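PDB 6BFI: VIN1 from Oscarella pearsei, which binds actin filaments and may play a role in cell-cell adhesion, as a sponge member of the vinculin/alpha-catenin family. Local coordinates for residues D323-I328 with V355-L360; L423-G428 with A436-E441; D721-A726 with V776-M781; I743-M748 with R820-S825. One frame throughout, in Å; residues are numbered along the deposited sequence.

How the contacts relate
From the N terminus, contact 1 comes first and pairs helix 312-338 with the next helix, 344-375, closing a loop of 26 residues. Contact 2 follows in series. It closes a much shorter loop of seven residues between helices 399-427 and 432-449. The two do not touch, but side chains of 423-428 touch helix 344-375. Contacts 3 and 4 lie further along the chain and cross, so that their segments alternate. Both use helix 718-745. Contact 3 joins it to the end of helix 763-778, closing a loop of 49 residues. Contact 4 joins its C-terminal end to the loop after helix 786-817, closing one of 71. Their centres are about 39 Å apart.

Contact 1: residues D323-I328 with V355-L360; sequences DELDQI and VKLQEL
Leu-325 and Lys-356 face each other across two antiparallel helices, with their CA atoms 6.9 Å apart. The axes of the short segments 323-328 and 355-360 approach to 10.5 Å, and their directions differ by 161°. No hydrogen bond spans the gap, so side chains alone join the helices.

Leu-325 carries most of the apolar contact. Its CD1 branch reaches Leu-360 CD2 at 3.8 Å and Leu-357 CD1 at 3.9 Å. The other branch, CD2, lies on Lys-356 CB, also at 3.9 Å. Lys-356 bends at its second torsion (chi2 -52°) and then runs on extended. The bend turns the end of the chain across its own helix toward Glu-359, while the methylenes still face 323-328. Ile-328 CD1 meets the CG of this lysine at 4.1 Å, the two side chains crossing at about a right angle. Lys-356 NZ ends in a salt bridge with Glu-359 OE1, one turn on, at 3.2 Å. Glu-324 OE1 stays 4.4 Å from Lys-356 NZ, too far for a salt bridge, though the opposite charges may still attract weakly. With an alanine here in place of Lys-356, Glu-359 would probably lose its charge partner and a gap would open beside Ile-328 CD1.

Behind the pair, Leu-325 touches Ile-299 of helix 289-306, and Leu-357 touches Cys-298 there and Phe-275 of helix 268-283. The two segments thus form an antiparallel helical hairpin. With the two helices behind it, this makes the kind of antiparallel helical bundle from which vinculin-family proteins are built.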
# COMPACT_ATOMS: atom_id res chain seq x y z
N ASP A 323 4.93 -15.28 29.69
CA ASP A 323 5.05 -16.46 30.54
C ASP A 323 3.76 -16.75 31.29
O ASP A 323 3.44 -17.92 31.55
CB ASP A 323 6.21 -16.30 31.51
CG ASP A 323 7.55 -16.62 30.88
OD1 ASP A 323 7.58 -17.47 29.96
OD2 ASP A 323 8.57 -16.02 31.29
N GLU A 324 3.01 -15.71 31.66
CA GLU A 324 1.69 -15.93 32.26
C GLU A 324 0.77 -16.66 31.29
O GLU A 324 0.08 -17.61 31.67
CB GLU A 324 1.08 -14.59 32.68
CG GLU A 324 -0.29 -14.73 33.35
CD GLU A 324 -0.87 -13.39 33.76
OE1 GLU A 324 -0.78 -12.43 32.97
OE2 GLU A 324 -1.43 -13.31 34.88
N LEU A 325 0.76 -16.22 30.02
CA LEU A 325 -0.08 -16.88 29.03
C LEU A 325 0.37 -18.32 28.80
O LEU A 325 -0.47 -19.22 28.63
CB LEU A 325 -0.06 -16.09 27.72
CG LEU A 325 -1.20 -15.08 27.57
CD1 LEU A 325 -0.86 -14.03 26.52
CD2 LEU A 325 -2.49 -15.80 27.22
N ASP A 326 1.68 -18.57 28.78
CA ASP A 326 2.16 -19.94 28.66
C ASP A 326 1.70 -20.80 29.83
O ASP A 326 1.31 -21.96 29.64
CB ASP A 326 3.69 -19.95 28.56
CG ASP A 326 4.18 -20.18 27.14
OD1 ASP A 326 3.51 -20.93 26.39
OD2 ASP A 326 5.22 -19.60 26.77
N GLN A 327 1.73 -20.25 31.04
CA GLN A 327 1.24 -20.99 32.20
C GLN A 327 -0.24 -21.32 32.07
O GLN A 327 -0.66 -22.46 32.33
CB GLN A 327 1.51 -20.20 33.48
CG GLN A 327 1.16 -20.95 34.76
CD GLN A 327 2.06 -22.16 34.99
OE1 GLN A 327 3.17 -22.23 34.47
NE2 GLN A 327 1.57 -23.11 35.78
N ILE A 328 -1.05 -20.34 31.65
CA ILE A 328 -2.47 -20.60 31.42
C ILE A 328 -2.65 -21.69 30.37
O ILE A 328 -3.56 -22.53 30.48
CB ILE A 328 -3.19 -19.30 31.02
CG1 ILE A 328 -3.17 -18.30 32.18
CG2 ILE A 328 -4.62 -19.58 30.60
CD1 ILE A 328 -4.00 -17.05 31.93
N VAL A 355 -8.77 -12.67 27.46
CA VAL A 355 -8.54 -11.34 28.02
C VAL A 355 -7.05 -11.04 28.12
O VAL A 355 -6.60 -9.95 27.75
CB VAL A 355 -9.24 -11.23 29.40
CG1 VAL A 355 -9.04 -9.84 29.98
CG2 VAL A 355 -10.71 -11.55 29.27
N LYS A 356 -6.26 -12.01 28.59
CA LYS A 356 -4.82 -11.81 28.68
C LYS A 356 -4.19 -11.61 27.30
O LYS A 356 -3.18 -10.91 27.18
CB LYS A 356 -4.17 -12.99 29.40
CG LYS A 356 -4.54 -13.09 30.86
CD LYS A 356 -4.31 -11.76 31.57
CE LYS A 356 -4.81 -11.79 33.00
NZ LYS A 356 -4.70 -10.45 33.63
N LEU A 357 -4.76 -12.22 26.26
CA LEU A 357 -4.24 -12.02 24.92
C LEU A 357 -4.54 -10.61 24.42
O LEU A 357 -3.71 -9.98 23.76
CB LEU A 357 -4.81 -13.07 23.97
CG LEU A 357 -4.02 -13.35 22.70
CD1 LEU A 357 -2.54 -13.48 23.01
CD2 LEU A 357 -4.54 -14.62 22.04
N GLN A 358 -5.73 -10.09 24.74
CA GLN A 358 -6.02 -8.69 24.45
C GLN A 358 -5.06 -7.76 25.18
O GLN A 358 -4.58 -6.78 24.60
CB GLN A 358 -7.47 -8.36 24.82
CG GLN A 358 -8.45 -8.48 23.68
CD GLN A 358 -9.74 -7.75 23.95
OE1 GLN A 358 -10.11 -7.53 25.11
NE2 GLN A 358 -10.43 -7.36 22.89
N GLU A 359 -4.78 -8.05 26.46
CA GLU A 359 -3.86 -7.19 27.21
C GLU A 359 -2.45 -7.27 26.65
O GLU A 359 -1.72 -6.27 26.64
CB GLU A 359 -3.89 -7.57 28.69
CG GLU A 359 -5.20 -7.24 29.38
CD GLU A 359 -5.27 -7.75 30.81
OE1 GLU A 359 -4.25 -8.24 31.33
OE2 GLU A 359 -6.36 -7.66 31.42
N LEU A 360 -2.03 -8.45 26.18
CA LEU A 360 -0.73 -8.57 25.53
C LEU A 360 -0.68 -7.74 24.26
O LEU A 360 0.31 -7.04 24.00
CB LEU A 360 -0.41 -10.03 25.23
CG LEU A 360 0.87 -10.29 24.44
CD1 LEU A 360 2.08 -9.70 25.15
CD2 LEU A 360 1.06 -11.78 24.20

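Contact 2: residues L423-G428 with A436-E441; sequences LVASSG and AELRKE
Ala-425, Arg-439 and Leu-438 carry this contact, which holds together an antiparallel helical hairpin. Helix 399-427 turns back through a short loop into helix 432-449. The axes of the short segments approach to 9.2 Å, at 164° between directions. The backbones are nearest at Ala-425 and Leu-438, whose CB atoms are 4.3 Å apart. The small alanine side chain is consistent with so close an approach.

Leu-438 reaches past it with CD1, which meets Val-424 CG1 at 3.8 Å. The two side chains cross at a slant. Helix 466-493 covers the same leucine, through Met-486, Ser-489 and Val-490. Val-424 also touches Val-372 of helix 344-375, so the hairpin packs into the surrounding helical bundle.

Arg-439 covers the more exposed flank. Its chain runs extended from CG to NE (chi2 -168°, chi3 171°), which carries the guanidinium across to the side of the first helix, beside Ala-425 and Ser-426. Ala-425 CB lies against one face of that group, off toward its rim, and also touches Arg-439 CG at 4.0 Å. The NE forms a long, weak ion pair with Glu-422, which also makes a weak hydrogen bond with Ser-426 OG, so all three polar groups gather at one place. The last link is weak too: Arg-439 NH2 donates to Ser-426 OG at 3.4 Å, with the oxygen in the guanidinium plane at its edge.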
# COMPACT_ATOMS: atom_id res chain seq x y z
N LEU A 423 9.99 -1.67 12.62
CA LEU A 423 9.26 -2.33 13.69
C LEU A 423 7.77 -2.01 13.61
O LEU A 423 6.92 -2.91 13.72
CB LEU A 423 9.82 -1.93 15.06
CG LEU A 423 9.05 -2.47 16.27
CD1 LEU A 423 9.12 -3.99 16.31
CD2 LEU A 423 9.57 -1.88 17.56
N VAL A 424 7.44 -0.73 13.43
CA VAL A 424 6.04 -0.34 13.30
C VAL A 424 5.40 -1.03 12.10
O VAL A 424 4.26 -1.51 12.17
CB VAL A 424 5.92 1.19 13.20
CG1 VAL A 424 4.57 1.60 12.65
CG2 VAL A 424 6.16 1.82 14.56
N ALA A 425 6.13 -1.10 10.98
CA ALA A 425 5.59 -1.75 9.79
C ALA A 425 5.39 -3.25 10.01
O ALA A 425 4.51 -3.85 9.38
CB ALA A 425 6.52 -1.51 8.60
N SER A 426 6.17 -3.86 10.90
CA SER A 426 6.08 -5.29 11.12
C SER A 426 5.12 -5.69 12.23
O SER A 426 4.68 -6.84 12.26
CB SER A 426 7.47 -5.87 11.43
OG SER A 426 8.28 -5.92 10.27
N SER A 427 4.79 -4.77 13.15
CA SER A 427 4.00 -5.14 14.32
C SER A 427 2.95 -4.10 14.70
O SER A 427 2.38 -4.19 15.79
CB SER A 427 4.92 -5.39 15.52
OG SER A 427 5.87 -6.40 15.24
N GLY A 428 2.67 -3.12 13.84
CA GLY A 428 1.74 -2.07 14.20
C GLY A 428 0.31 -2.31 13.81
O GLY A 428 -0.52 -1.41 13.97
N ALA A 436 3.91 -1.49 3.18
CA ALA A 436 4.83 -1.35 2.05
C ALA A 436 5.27 0.10 1.88
O ALA A 436 6.45 0.37 1.61
CB ALA A 436 4.17 -1.86 0.77
N GLU A 437 4.34 1.05 2.05
CA GLU A 437 4.70 2.46 1.91
C GLU A 437 5.68 2.89 2.99
O GLU A 437 6.66 3.58 2.71
CB GLU A 437 3.44 3.32 1.94
CG GLU A 437 3.70 4.81 1.84
CD GLU A 437 2.43 5.62 1.68
OE1 GLU A 437 1.34 5.01 1.63
OE2 GLU A 437 2.52 6.86 1.62
N LEU A 438 5.42 2.48 4.24
CA LEU A 438 6.35 2.79 5.32
C LEU A 438 7.74 2.24 5.03
O LEU A 438 8.74 2.95 5.18
CB LEU A 438 5.81 2.22 6.64
CG LEU A 438 5.50 3.24 7.73
CD1 LEU A 438 5.06 2.52 9.01
CD2 LEU A 438 6.70 4.13 7.99
N ARG A 439 7.82 0.98 4.62
CA ARG A 439 9.12 0.39 4.32
C ARG A 439 9.81 1.13 3.18
O ARG A 439 11.04 1.32 3.21
CB ARG A 439 8.96 -1.09 3.97
CG ARG A 439 8.41 -1.94 5.11
CD ARG A 439 8.56 -3.42 4.81
NE ARG A 439 8.24 -4.26 5.96
CZ ARG A 439 7.09 -4.92 6.10
NH1 ARG A 439 6.16 -4.85 5.16
NH2 ARG A 439 6.89 -5.65 7.19
N LYS A 440 9.05 1.58 2.18
CA LYS A 440 9.63 2.35 1.09
C LYS A 440 10.22 3.66 1.60
O LYS A 440 11.35 4.03 1.25
CB LYS A 440 8.58 2.61 0.01
CG LYS A 440 9.15 3.13 -1.30
CD LYS A 440 8.09 3.17 -2.40
CE LYS A 440 7.15 4.36 -2.23
NZ LYS A 440 7.82 5.65 -2.53
N GLU A 441 9.47 4.38 2.44
CA GLU A 441 9.97 5.64 2.98
C GLU A 441 11.20 5.42 3.87
O GLU A 441 12.09 6.28 3.91
CB GLU A 441 8.86 6.35 3.76
CG GLU A 441 7.64 6.65 2.91
CD GLU A 441 6.59 7.45 3.66
OE1 GLU A 441 5.76 8.10 2.99
OE2 GLU A 441 6.60 7.43 4.91

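Contact 3: residues D721-A726 with V776-M781; sequences DLIRMA and VKATSM
Leu-722 and Ile-723 meet Ala-778 through apolar contacts, and these alone join 721-726 to 776-781. The CA atoms of Leu-722 and Ala-778 are 6.7 Å apart. Ile-723 CG1 rests on Ala-778 CB at 3.8 Å. Leu-722 works through one methyl, CD2. It lies 4.0 Å from Ala-778 CB and 3.8 Å from Lys-777 CG, and Met-781 CE comes within 4.3 Å. The CG of Leu-722 stands opposite its backbone N (chi1 171°), which sends CD2 across to the other segment. Lys-777 lends only the base of its chain here. It bends at the second torsion (chi2 64°) and leads its amino group away to Asp-789 and Thr-793 of helix 786-817.

Hydrogen bonds of Thr-779 and Ser-780 tie off the end of helix 763-778. Thr-779 is the first residue to leave the helical path, and its OG1 donates back to Val-776 O at 2.9 Å. Ser-780 OG donates likewise to Lys-777 O at 3.0 Å. The Lys-777 carbonyl also takes the amides of Ser-780 and Met-781, so three donors grip it. Both hydroxyls come from above their carbonyl planes.

Charge pairs lie away from the interface. Arg-724 NH2 meets Asp-721 OD1 at 3.1 Å, in the guanidinium plane, and has a second partner in Glu-650.

Near its N-terminal end, helix 718-745 packs on the C-terminal end of helix 763-778, consistent with the helical bundles of the vinculin family. Leu-722 also touches Thr-709 of helix 690-710. The join rests on buried apolar surface and close packing, with no polar bond across it.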
# COMPACT_ATOMS: atom_id res chain seq x y z
N ASP A 721 -23.02 -21.00 -20.17
CA ASP A 721 -23.05 -20.90 -18.72
C ASP A 721 -21.82 -20.17 -18.20
O ASP A 721 -21.90 -19.42 -17.22
CB ASP A 721 -23.15 -22.30 -18.10
CG ASP A 721 -24.45 -23.00 -18.48
OD1 ASP A 721 -25.46 -22.31 -18.70
OD2 ASP A 721 -24.45 -24.25 -18.56
N LEU A 722 -20.67 -20.36 -18.85
CA LEU A 722 -19.46 -19.66 -18.44
C LEU A 722 -19.58 -18.16 -18.68
O LEU A 722 -19.28 -17.35 -17.79
CB LEU A 722 -18.24 -20.23 -19.18
CG LEU A 722 -16.92 -19.47 -19.03
CD1 LEU A 722 -16.57 -19.24 -17.56
CD2 LEU A 722 -15.80 -20.22 -19.74
N ILE A 723 -20.02 -17.77 -19.88
CA ILE A 723 -20.12 -16.35 -20.21
C ILE A 723 -21.17 -15.67 -19.33
O ILE A 723 -20.90 -14.63 -18.71
CB ILE A 723 -20.44 -16.18 -21.70
CG1 ILE A 723 -19.31 -16.76 -22.56
CG2 ILE A 723 -20.68 -14.71 -22.03
CD1 ILE A 723 -19.58 -16.72 -24.05
N ARG A 724 -22.37 -16.25 -19.27
CA ARG A 724 -23.43 -15.69 -18.45
C ARG A 724 -23.02 -15.61 -16.99
O ARG A 724 -23.30 -14.61 -16.31
CB ARG A 724 -24.70 -16.54 -18.60
CG ARG A 724 -25.83 -16.15 -17.66
CD ARG A 724 -27.02 -17.07 -17.85
NE ARG A 724 -26.65 -18.48 -17.69
CZ ARG A 724 -26.59 -19.10 -16.52
NH1 ARG A 724 -26.88 -18.45 -15.40
NH2 ARG A 724 -26.25 -20.38 -16.47
N MET A 725 -22.33 -16.64 -16.49
CA MET A 725 -21.87 -16.62 -15.10
C MET A 725 -20.86 -15.50 -14.88
O MET A 725 -20.90 -14.82 -13.84
CB MET A 725 -21.27 -17.97 -14.73
CG MET A 725 -20.95 -18.10 -13.25
SD MET A 725 -22.38 -17.72 -12.23
CE MET A 725 -23.52 -19.01 -12.74
N ALA A 726 -19.97 -15.28 -15.84
CA ALA A 726 -19.02 -14.17 -15.72
C ALA A 726 -19.73 -12.83 -15.67
O ALA A 726 -19.37 -11.96 -14.87
CB ALA A 726 -18.03 -14.20 -16.89
N VAL A 776 -13.16 -15.32 -23.88
CA VAL A 776 -12.07 -15.93 -24.64
C VAL A 776 -11.96 -17.42 -24.31
O VAL A 776 -11.76 -18.25 -25.20
CB VAL A 776 -10.75 -15.18 -24.38
CG1 VAL A 776 -9.59 -15.90 -25.06
CG2 VAL A 776 -10.85 -13.76 -24.89
N LYS A 777 -12.09 -17.76 -23.02
CA LYS A 777 -11.99 -19.16 -22.61
C LYS A 777 -13.13 -19.99 -23.19
O LYS A 777 -12.93 -21.14 -23.59
CB LYS A 777 -11.98 -19.25 -21.09
CG LYS A 777 -12.16 -20.66 -20.53
CD LYS A 777 -11.01 -21.57 -20.93
CE LYS A 777 -11.22 -22.98 -20.39
NZ LYS A 777 -10.10 -23.89 -20.76
N ALA A 778 -14.34 -19.42 -23.25
CA ALA A 778 -15.49 -20.16 -23.76
C ALA A 778 -15.33 -20.50 -25.24
O ALA A 778 -15.83 -21.54 -25.69
CB ALA A 778 -16.77 -19.37 -23.53
N THR A 779 -14.65 -19.65 -26.01
CA THR A 779 -14.47 -19.86 -27.43
C THR A 779 -13.25 -20.71 -27.76
O THR A 779 -12.92 -20.88 -28.93
CB THR A 779 -14.38 -18.52 -28.16
OG1 THR A 779 -13.26 -17.78 -27.65
CG2 THR A 779 -15.65 -17.72 -27.95
N SER A 780 -12.57 -21.24 -26.74
CA SER A 780 -11.40 -22.09 -26.95
C SER A 780 -11.54 -23.48 -26.35
O SER A 780 -11.00 -24.43 -26.92
CB SER A 780 -10.15 -21.42 -26.37
OG SER A 780 -10.29 -21.21 -24.97
N MET A 781 -12.24 -23.62 -25.23
CA MET A 781 -12.43 -24.95 -24.65
C MET A 781 -13.37 -25.77 -25.52
O MET A 781 -14.24 -25.23 -26.21
CB MET A 781 -12.97 -24.84 -23.23
CG MET A 781 -14.42 -24.40 -23.13
SD MET A 781 -15.02 -24.45 -21.43
CE MET A 781 -16.72 -23.92 -21.66

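Contact 4: residues I743-M748 with R820-S825; sequences IANACM and RLRPDS
Ala-746 and Met-748 meet Arg-822 and Arg-820 through two backbone hydrogen bonds. Arg-822 N donates to Ala-746 O at 3.2 Å, and Met-748 N to Arg-820 O at 3.0 Å. Both run nearly along the C=O axis. Between them Cys-747 and Leu-821 form a non-hydrogen-bonded pair, CA to CA 4.8 Å.

Side chains close over this bridge. Leu-821 CD2 lies 3.5 Å from Ala-746 O. Arg-822 bends at chi2 (141°) and chi3 (65°), and the bends lay its CD against the same carbonyl oxygen. Its CG meets Met-748 SD at 3.6 Å. Ser-825 OG sits over the centre of the guanidinium and touches Ala-746 CB, also at 3.6 Å.

The motif is a single antiparallel beta bridge in an otherwise helical chain. It joins the C-terminal end of helix 718-745 to the loop after helix 786-817. Were Arg-822 cut back to an alanine, Met-748 SD and Ser-825 OG would be likely to lose the chain they pack on.

Further out, Lys-753 NZ donates hydrogen bonds to Ala-744 O, Asn-745 O and Cys-747 O, gathering the carbonyls at and just after the helix end. Arg-820 NH2 turns away to Asn-616 O. Ile-827 packs on Ile-743, Ala-746 and Leu-821.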
# COMPACT_ATOMS: atom_id res chain seq x y z
N ILE A 743 -20.43 2.42 2.43
CA ILE A 743 -19.83 2.23 3.74
C ILE A 743 -18.62 3.14 3.92
O ILE A 743 -18.43 3.76 4.97
CB ILE A 743 -19.47 0.75 3.95
CG1 ILE A 743 -20.74 -0.08 4.11
CG2 ILE A 743 -18.54 0.57 5.15
CD1 ILE A 743 -20.62 -1.48 3.58
N ALA A 744 -17.78 3.24 2.88
CA ALA A 744 -16.60 4.10 2.97
C ALA A 744 -16.98 5.57 3.10
O ALA A 744 -16.28 6.34 3.75
CB ALA A 744 -15.70 3.89 1.75
N ASN A 745 -18.10 5.97 2.49
CA ASN A 745 -18.48 7.38 2.51
C ASN A 745 -18.88 7.83 3.91
O ASN A 745 -18.51 8.93 4.35
CB ASN A 745 -19.61 7.63 1.52
CG ASN A 745 -19.86 9.11 1.28
OD1 ASN A 745 -20.65 9.75 1.97
ND2 ASN A 745 -19.17 9.67 0.28
N ALA A 746 -19.63 7.00 4.64
CA ALA A 746 -20.10 7.33 5.97
C ALA A 746 -19.08 7.03 7.06
O ALA A 746 -19.41 7.11 8.25
CB ALA A 746 -21.41 6.60 6.27
N CYS A 747 -17.85 6.67 6.69
CA CYS A 747 -16.80 6.38 7.65
C CYS A 747 -16.03 7.65 7.99
O CYS A 747 -15.69 8.44 7.11
CB CYS A 747 -15.84 5.33 7.09
SG CYS A 747 -14.47 4.90 8.18
N MET A 748 -15.79 7.85 9.28
CA MET A 748 -15.09 9.03 9.78
C MET A 748 -13.64 8.76 10.13
O MET A 748 -13.00 9.59 10.78
CB MET A 748 -15.83 9.60 10.99
CG MET A 748 -17.34 9.44 10.93
SD MET A 748 -18.21 10.43 12.16
CE MET A 748 -18.09 12.05 11.42
N ARG A 820 -16.22 3.36 13.13
CA ARG A 820 -16.49 4.77 13.41
C ARG A 820 -17.38 5.33 12.31
O ARG A 820 -16.92 6.05 11.42
CB ARG A 820 -15.18 5.57 13.54
CG ARG A 820 -14.39 5.28 14.80
CD ARG A 820 -13.23 6.24 14.95
NE ARG A 820 -12.48 6.02 16.18
CZ ARG A 820 -12.79 6.57 17.35
NH1 ARG A 820 -13.83 7.38 17.45
NH2 ARG A 820 -12.05 6.31 18.42
N LEU A 821 -18.66 4.99 12.37
CA LEU A 821 -19.65 5.48 11.43
C LEU A 821 -20.37 6.70 12.00
O LEU A 821 -20.46 6.87 13.22
CB LEU A 821 -20.67 4.40 11.08
CG LEU A 821 -20.18 3.21 10.27
CD1 LEU A 821 -21.31 2.21 10.04
CD2 LEU A 821 -19.59 3.67 8.94
N ARG A 822 -20.88 7.53 11.11
CA ARG A 822 -21.70 8.66 11.53
C ARG A 822 -22.99 8.15 12.18
O ARG A 822 -23.56 7.16 11.72
CB ARG A 822 -22.03 9.55 10.33
CG ARG A 822 -20.80 10.16 9.68
CD ARG A 822 -20.93 10.20 8.16
NE ARG A 822 -22.00 11.08 7.72
CZ ARG A 822 -22.32 11.29 6.44
NH1 ARG A 822 -21.65 10.67 5.49
NH2 ARG A 822 -23.32 12.10 6.13
N PRO A 823 -23.45 8.79 13.25
CA PRO A 823 -24.62 8.26 13.98
C PRO A 823 -25.93 8.35 13.21
O PRO A 823 -26.91 7.72 13.63
CB PRO A 823 -24.66 9.13 15.24
CG PRO A 823 -24.03 10.42 14.82
CD PRO A 823 -22.95 10.05 13.84
N ASP A 824 -25.98 9.09 12.10
CA ASP A 824 -27.22 9.31 11.37
C ASP A 824 -27.34 8.50 10.08
O ASP A 824 -28.46 8.21 9.66
CB ASP A 824 -27.38 10.79 11.03
CG ASP A 824 -26.28 11.30 10.12
OD1 ASP A 824 -25.15 10.77 10.19
OD2 ASP A 824 -26.54 12.23 9.32
N SER A 825 -26.22 8.15 9.45
CA SER A 825 -26.27 7.46 8.17
C SER A 825 -26.96 6.11 8.31
O SER A 825 -26.87 5.47 9.37
CB SER A 825 -24.86 7.28 7.61
OG SER A 825 -24.30 8.52 7.20